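Clostripain-related protein (Bacteroides thetaiotaomicron, PDB 6N9J) is a secreted clostripain-family (C11) cysteine protease that probably cleaves proteins or peptides, caught here with an irreversible peptide inhibitor. Local coordinates at residues A[318-321]-A[322-326]; A[93-96]-A[97-101]; A[212-215]-A[216-220]. One frame throughout, in Å; residues are numbered along the deposited sequence.

Contact 1 (A[318-321]-A[322-326]); sequences KNTT and DNNYC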
# COMPACT_ATOMS: atom_id res chain seq x y z
N LYS A 318 5.30 -2.87 13.00
CA LYS A 318 5.84 -3.68 11.90
C LYS A 318 5.92 -5.16 12.29
O LYS A 318 6.05 -5.50 13.46
CB LYS A 318 7.22 -3.20 11.46
CG LYS A 318 8.32 -3.50 12.48
CD LYS A 318 9.63 -2.90 12.05
CE LYS A 318 10.60 -2.88 13.21
NZ LYS A 318 10.81 -4.25 13.73
N ASN A 319 5.80 -6.02 11.29
CA ASN A 319 5.99 -7.45 11.52
C ASN A 319 6.25 -8.16 10.21
O ASN A 319 5.75 -7.77 9.17
CB ASN A 319 4.77 -8.05 12.22
CG ASN A 319 5.15 -8.96 13.37
OD1 ASN A 319 6.25 -9.50 13.40
ND2 ASN A 319 4.24 -9.13 14.32
N THR A 320 7.06 -9.22 10.28
CA THR A 320 7.36 -10.02 9.11
C THR A 320 7.59 -11.46 9.52
O THR A 320 8.05 -11.74 10.62
CB THR A 320 8.61 -9.49 8.36
OG1 THR A 320 8.82 -10.26 7.16
CG2 THR A 320 9.86 -9.58 9.25
N THR A 321 7.25 -12.38 8.64
CA THR A 321 7.71 -13.75 8.78
C THR A 321 9.22 -13.75 8.46
O THR A 321 9.72 -12.81 7.85
CB THR A 321 6.93 -14.69 7.86
OG1 THR A 321 6.86 -14.11 6.55
CG2 THR A 321 5.51 -14.84 8.39
N ASP A 322 9.95 -14.78 8.88
CA ASP A 322 11.41 -14.78 8.72
C ASP A 322 11.83 -14.70 7.25
O ASP A 322 12.85 -14.09 6.92
CB ASP A 322 12.03 -16.01 9.39
CG ASP A 322 11.87 -15.99 10.90
OD1 ASP A 322 11.97 -14.89 11.50
OD2 ASP A 322 11.63 -17.07 11.50
N ASN A 323 11.04 -15.31 6.38
CA ASN A 323 11.24 -15.21 4.95
C ASN A 323 9.98 -14.65 4.32
O ASN A 323 8.90 -14.71 4.92
CB ASN A 323 11.57 -16.58 4.33
CG ASN A 323 12.87 -17.17 4.83
OD1 ASN A 323 13.79 -16.45 5.20
ND2 ASN A 323 12.96 -18.50 4.82
N ASN A 324 10.13 -14.07 3.12
CA ASN A 324 9.00 -13.71 2.26
C ASN A 324 9.24 -14.31 0.88
O ASN A 324 10.39 -14.51 0.49
CB ASN A 324 8.84 -12.19 2.15
CG ASN A 324 7.96 -11.61 3.23
OD1 ASN A 324 7.11 -10.76 2.96
ND2 ASN A 324 8.16 -12.05 4.46
N TYR A 325 8.17 -14.59 0.14
CA TYR A 325 8.31 -15.05 -1.24
C TYR A 325 8.56 -13.86 -2.16
O TYR A 325 7.87 -12.85 -2.07
CB TYR A 325 7.07 -15.82 -1.67
CG TYR A 325 7.16 -16.48 -3.05
CD1 TYR A 325 7.69 -17.74 -3.20
CD2 TYR A 325 6.67 -15.82 -4.18
CE1 TYR A 325 7.76 -18.34 -4.45
CE2 TYR A 325 6.73 -16.41 -5.43
CZ TYR A 325 7.27 -17.67 -5.56
OH TYR A 325 7.33 -18.27 -6.80
N CYS A 326 9.56 -13.98 -3.03
CA CYS A 326 9.89 -12.90 -3.97
C CYS A 326 10.05 -13.50 -5.33
O CYS A 326 10.32 -14.69 -5.46
CB CYS A 326 11.18 -12.16 -3.56
SG CYS A 326 11.03 -11.12 -2.06
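Thr-321 and Asn-323 meet at the interruption in strand 315-327, the first strand of the beta hairpin it forms with strand 333-337 in this clan CD protease; here Asp-322 takes helical backbone angles between extended neighbours. The packed side belongs to Thr-321. With chi1 at 47°, its OG1 stands between its own backbone N and carbonyl carbon and donates to Asn-323 O at 2.7 Å, almost straight along the C=O bond. This buried hydroxyl also accepts from Val-238 N, so two bonds grip it, and threonine suits the place because its remaining branch is a methyl for packing against helix 206-221. Asn-323 O has a second donor, Asn-324 ND2 at 2.8 Å, which comes from above the carbonyl plane (47° out of it) and makes a bent bond. The other end of that buried amide, OD1, has a weak bond to Ser-239. The outer side is looser: Asp-322 is exposed, a setting that suits a carboxylate. The CB of Asn-323 points away from the preceding segment, and its ND2 donates to Ser-224 O. Just before the break, Thr-320 OG1 donates to Thr-321 O at 2.8 Å, in the carbonyl plane and on a lone pair.

Contact 2 (A[93-96]-A[97-101]); sequences FTTA and FSHYP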
# COMPACT_ATOMS: atom_id res chain seq x y z
N PHE A 93 -14.26 8.81 -6.59
CA PHE A 93 -14.14 9.41 -5.26
C PHE A 93 -15.29 10.35 -4.94
O PHE A 93 -15.91 10.26 -3.90
CB PHE A 93 -12.84 10.21 -5.14
CG PHE A 93 -11.60 9.37 -4.98
CD1 PHE A 93 -11.68 8.03 -4.68
CD2 PHE A 93 -10.34 9.95 -5.12
CE1 PHE A 93 -10.53 7.26 -4.54
CE2 PHE A 93 -9.18 9.19 -4.98
CZ PHE A 93 -9.29 7.84 -4.68
N THR A 94 -15.53 11.30 -5.85
CA THR A 94 -16.52 12.33 -5.66
C THR A 94 -17.89 11.72 -5.41
O THR A 94 -18.61 12.13 -4.50
CB THR A 94 -16.57 13.27 -6.87
OG1 THR A 94 -15.32 13.97 -6.98
CG2 THR A 94 -17.69 14.28 -6.73
N THR A 95 -18.24 10.72 -6.21
CA THR A 95 -19.50 10.01 -6.07
C THR A 95 -19.59 9.25 -4.75
O THR A 95 -20.60 9.32 -4.05
CB THR A 95 -19.71 9.02 -7.23
OG1 THR A 95 -19.66 9.71 -8.48
CG2 THR A 95 -21.04 8.31 -7.11
N ALA A 96 -18.53 8.50 -4.44
CA ALA A 96 -18.52 7.64 -3.27
C ALA A 96 -18.74 8.40 -1.97
O ALA A 96 -19.54 8.01 -1.13
CB ALA A 96 -17.21 6.87 -3.21
N PHE A 97 -17.99 9.49 -1.79
CA PHE A 97 -17.99 10.18 -0.52
C PHE A 97 -19.08 11.24 -0.45
O PHE A 97 -19.33 11.79 0.61
CB PHE A 97 -16.62 10.80 -0.25
CG PHE A 97 -15.52 9.79 -0.23
CD1 PHE A 97 -15.52 8.78 0.70
CD2 PHE A 97 -14.50 9.84 -1.17
CE1 PHE A 97 -14.51 7.82 0.71
CE2 PHE A 97 -13.49 8.89 -1.16
CZ PHE A 97 -13.51 7.88 -0.22
N SER A 98 -19.72 11.50 -1.59
CA SER A 98 -20.89 12.37 -1.62
C SER A 98 -22.15 11.61 -1.23
O SER A 98 -22.98 12.12 -0.49
CB SER A 98 -21.09 12.98 -3.00
OG SER A 98 -20.13 13.99 -3.23
N HIS A 99 -22.28 10.38 -1.72
CA HIS A 99 -23.45 9.57 -1.37
C HIS A 99 -23.36 9.11 0.07
O HIS A 99 -24.37 8.85 0.71
CB HIS A 99 -23.58 8.36 -2.30
CG HIS A 99 -24.23 8.68 -3.61
ND1 HIS A 99 -23.63 9.47 -4.57
CD2 HIS A 99 -25.43 8.32 -4.12
CE1 HIS A 99 -24.44 9.58 -5.61
NE2 HIS A 99 -25.54 8.89 -5.37
N TYR A 100 -22.14 8.97 0.59
CA TYR A 100 -21.97 8.44 1.94
C TYR A 100 -20.96 9.23 2.75
O TYR A 100 -19.86 8.76 3.03
CB TYR A 100 -21.61 6.95 1.86
CG TYR A 100 -22.74 6.16 1.26
CD1 TYR A 100 -23.81 5.74 2.04
CD2 TYR A 100 -22.78 5.89 -0.10
CE1 TYR A 100 -24.86 5.05 1.48
CE2 TYR A 100 -23.83 5.21 -0.67
CZ TYR A 100 -24.87 4.78 0.13
OH TYR A 100 -25.91 4.09 -0.44
N PRO A 101 -21.34 10.46 3.16
CA PRO A 101 -20.51 11.23 4.08
C PRO A 101 -20.41 10.52 5.42
O PRO A 101 -21.30 9.73 5.77
CB PRO A 101 -21.26 12.57 4.22
CG PRO A 101 -22.36 12.54 3.20
CD PRO A 101 -22.64 11.10 2.92
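Phe-97 N donates to Phe-93 O at 3.1 Å in a nearly straight helical bond (166°), as His-99 N does to Thr-95 O, but the i to i+4 series is uneven, weak at Ser-98 N and again at Tyr-100 N, which belongs to the first residue to leave helical angles and reaches Ala-96 O. The side chains reinforce this last turn of helix 86-99. Ser-98 OG turns back along the helix, anti to its own carbonyl carbon (chi1 -74°), and donates to Thr-94 O at 2.7 Å, the oxygen that the backbone N of Ser-98 holds only weakly. A short hydroxyl side chain is well suited to this fold-back. His-99 does something similar with a ring: ND1 donates to Thr-95 O at 3.1 Å, with that oxygen 22° out of the imidazole plane. The backbone N and ND1 of His-99 thus grip one carbonyl oxygen from opposite faces of its plane. Alongside, Thr-95 CG2 packs 3.8 Å from His-99 ND1, while Thr-95 OG1 bonds Asn-91 O. Phe-93 and Phe-97 run alongside one another in the same direction, with CD1 of Phe-93 4.1 Å from CE2 of Phe-97. Both large apolar rings suit a helix laid on a sheet: they rest on Leu-14 of strand 9-18, the Phe-97 ring meets that of Tyr-105 roughly at right angles, and Ala-96 and Tyr-100 pack on Leu-49 of strand 46-53.

Contact 3 (A[212-215]-A[216-220]); sequences ENYY and SVYAK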
# COMPACT_ATOMS: atom_id res chain seq x y z
N GLU A 212 -2.42 -5.90 12.06
CA GLU A 212 -2.39 -7.11 12.87
C GLU A 212 -3.21 -8.21 12.24
O GLU A 212 -2.80 -9.36 12.22
CB GLU A 212 -2.90 -6.82 14.29
CG GLU A 212 -1.90 -6.09 15.21
CD GLU A 212 -0.89 -7.02 15.87
OE1 GLU A 212 -1.03 -8.26 15.78
OE2 GLU A 212 0.06 -6.51 16.51
N ASN A 213 -4.39 -7.85 11.72
CA ASN A 213 -5.29 -8.85 11.15
C ASN A 213 -4.78 -9.31 9.79
O ASN A 213 -4.84 -10.50 9.46
CB ASN A 213 -6.72 -8.30 11.04
CG ASN A 213 -7.46 -8.34 12.37
OD1 ASN A 213 -8.08 -9.34 12.72
ND2 ASN A 213 -7.39 -7.25 13.12
N TYR A 214 -4.26 -8.38 9.00
CA TYR A 214 -3.64 -8.76 7.74
C TYR A 214 -2.50 -9.76 8.03
O TYR A 214 -2.53 -10.89 7.55
CB TYR A 214 -3.11 -7.53 7.01
CG TYR A 214 -2.75 -7.76 5.57
CD1 TYR A 214 -3.27 -6.93 4.58
CD2 TYR A 214 -1.93 -8.82 5.18
CE1 TYR A 214 -2.96 -7.11 3.26
CE2 TYR A 214 -1.62 -9.04 3.84
CZ TYR A 214 -2.14 -8.16 2.89
OH TYR A 214 -1.89 -8.31 1.56
N TYR A 215 -1.50 -9.33 8.80
CA TYR A 215 -0.35 -10.18 9.09
C TYR A 215 -0.70 -11.55 9.66
O TYR A 215 -0.11 -12.56 9.27
CB TYR A 215 0.58 -9.45 10.06
CG TYR A 215 1.80 -10.27 10.41
CD1 TYR A 215 2.85 -10.40 9.52
CD2 TYR A 215 1.89 -10.95 11.63
CE1 TYR A 215 3.96 -11.15 9.81
CE2 TYR A 215 3.01 -11.70 11.94
CZ TYR A 215 4.04 -11.80 11.02
OH TYR A 215 5.15 -12.56 11.29
N SER A 216 -1.65 -11.59 10.60
CA SER A 216 -1.88 -12.80 11.36
C SER A 216 -2.34 -14.00 10.53
O SER A 216 -2.01 -15.14 10.84
CB SER A 216 -2.91 -12.53 12.46
OG SER A 216 -3.02 -13.65 13.32
N VAL A 217 -3.09 -13.76 9.46
CA VAL A 217 -3.55 -14.89 8.66
C VAL A 217 -2.36 -15.50 7.89
O VAL A 217 -2.21 -16.72 7.83
CB VAL A 217 -4.68 -14.48 7.70
CG1 VAL A 217 -4.89 -15.54 6.63
CG2 VAL A 217 -5.97 -14.24 8.48
N TYR A 218 -1.51 -14.65 7.35
CA TYR A 218 -0.35 -15.13 6.60
C TYR A 218 0.68 -15.77 7.52
O TYR A 218 1.27 -16.80 7.17
CB TYR A 218 0.29 -13.99 5.80
CG TYR A 218 -0.49 -13.69 4.54
CD1 TYR A 218 -0.26 -14.41 3.38
CD2 TYR A 218 -1.49 -12.72 4.54
CE1 TYR A 218 -0.99 -14.16 2.23
CE2 TYR A 218 -2.22 -12.46 3.40
CZ TYR A 218 -1.97 -13.18 2.24
OH TYR A 218 -2.71 -12.92 1.11
N ALA A 219 0.87 -15.17 8.70
CA ALA A 219 1.76 -15.73 9.72
C ALA A 219 1.35 -17.14 10.13
O ALA A 219 2.20 -17.95 10.50
CB ALA A 219 1.79 -14.82 10.93
N LYS A 220 0.06 -17.46 10.06
CA LYS A 220 -0.39 -18.75 10.54
C LYS A 220 -0.29 -19.88 9.50
O LYS A 220 -0.24 -21.06 9.87
CB LYS A 220 -1.82 -18.64 11.07
CG LYS A 220 -1.84 -18.23 12.53
CD LYS A 220 -3.20 -17.74 12.99
CE LYS A 220 -3.19 -17.48 14.50
NZ LYS A 220 -4.22 -16.49 14.90
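Ala-219 CB lies over one face of the Tyr-215 ring, 4.0 Å from its centroid and 29° off the normal, a CH-pi contact in which CE2 of Tyr-215 comes within 3.5 Å of that methyl. The Tyr-218 ring has Tyr-214 O at its edge, in plane, 3.7 Å from Tyr-218 CD2. The rings of Tyr-214 and Tyr-218 meet along their rims, without either stacking on the other, and their centroids are 5.7 Å apart. CE2 of Tyr-214 approaches CE2 of Tyr-218 to 3.5 Å. The two side chains leave the backbone differently. Tyr-214 has CG opposite its backbone N (chi1 -166°), whereas Tyr-218 has CG beside the N; the side chains cross at a slant while the ring planes stay within 23° of each other. All these pairs are four residues apart, the spacing that brings side chains together on successive turns of an alpha-helix. Here it is helix 206-221, set between helix 193-200, where Asn-213 and Val-217 touch Val-195, and strand 315-327, where Tyr-215 touches Thr-321. Its backbone is held by Ala-219 N donating to Tyr-215 O at 2.8 Å and by Ser-216 N donating to Glu-212 O at 3.0 Å. A small alanine suits a place beneath an aromatic ring, since its methyl can come close to the face. Tyrosine suits position 214 because its buried ring packs on Ile-186 and Val-196 while OH bonds Asp-159 OD1. Toward the exposed flank, Glu-212 OE2 accepts from the indole NE1 of Trp-317, and Lys-220 NZ has a weak bond to Ser-216 OG.

Contacts 1 and 3 are neighbours, their centres 11 Å apart: helix 206-221 lies against the broken strand 315-327. Tyr-215 of contact 3 bridges them, its OH probably hydrogen-bonded to Thr-320 O at 3.1 Å, while its CE2 packs 3.7 Å from Asn-319 ND2. Farther along, Thr-321 CG2 sits against Ala-219 CA. Contact 2 is remote, its centre about 36 Å from that of contact 1 and 31 Å from that of contact 3, and it lies on the opposite side of the chain's centre from contact 1. Segment 322-326 of contact 1 also touches the ligand, through Tyr-325, which packs on an apolar side chain of the bound peptide inhibitor.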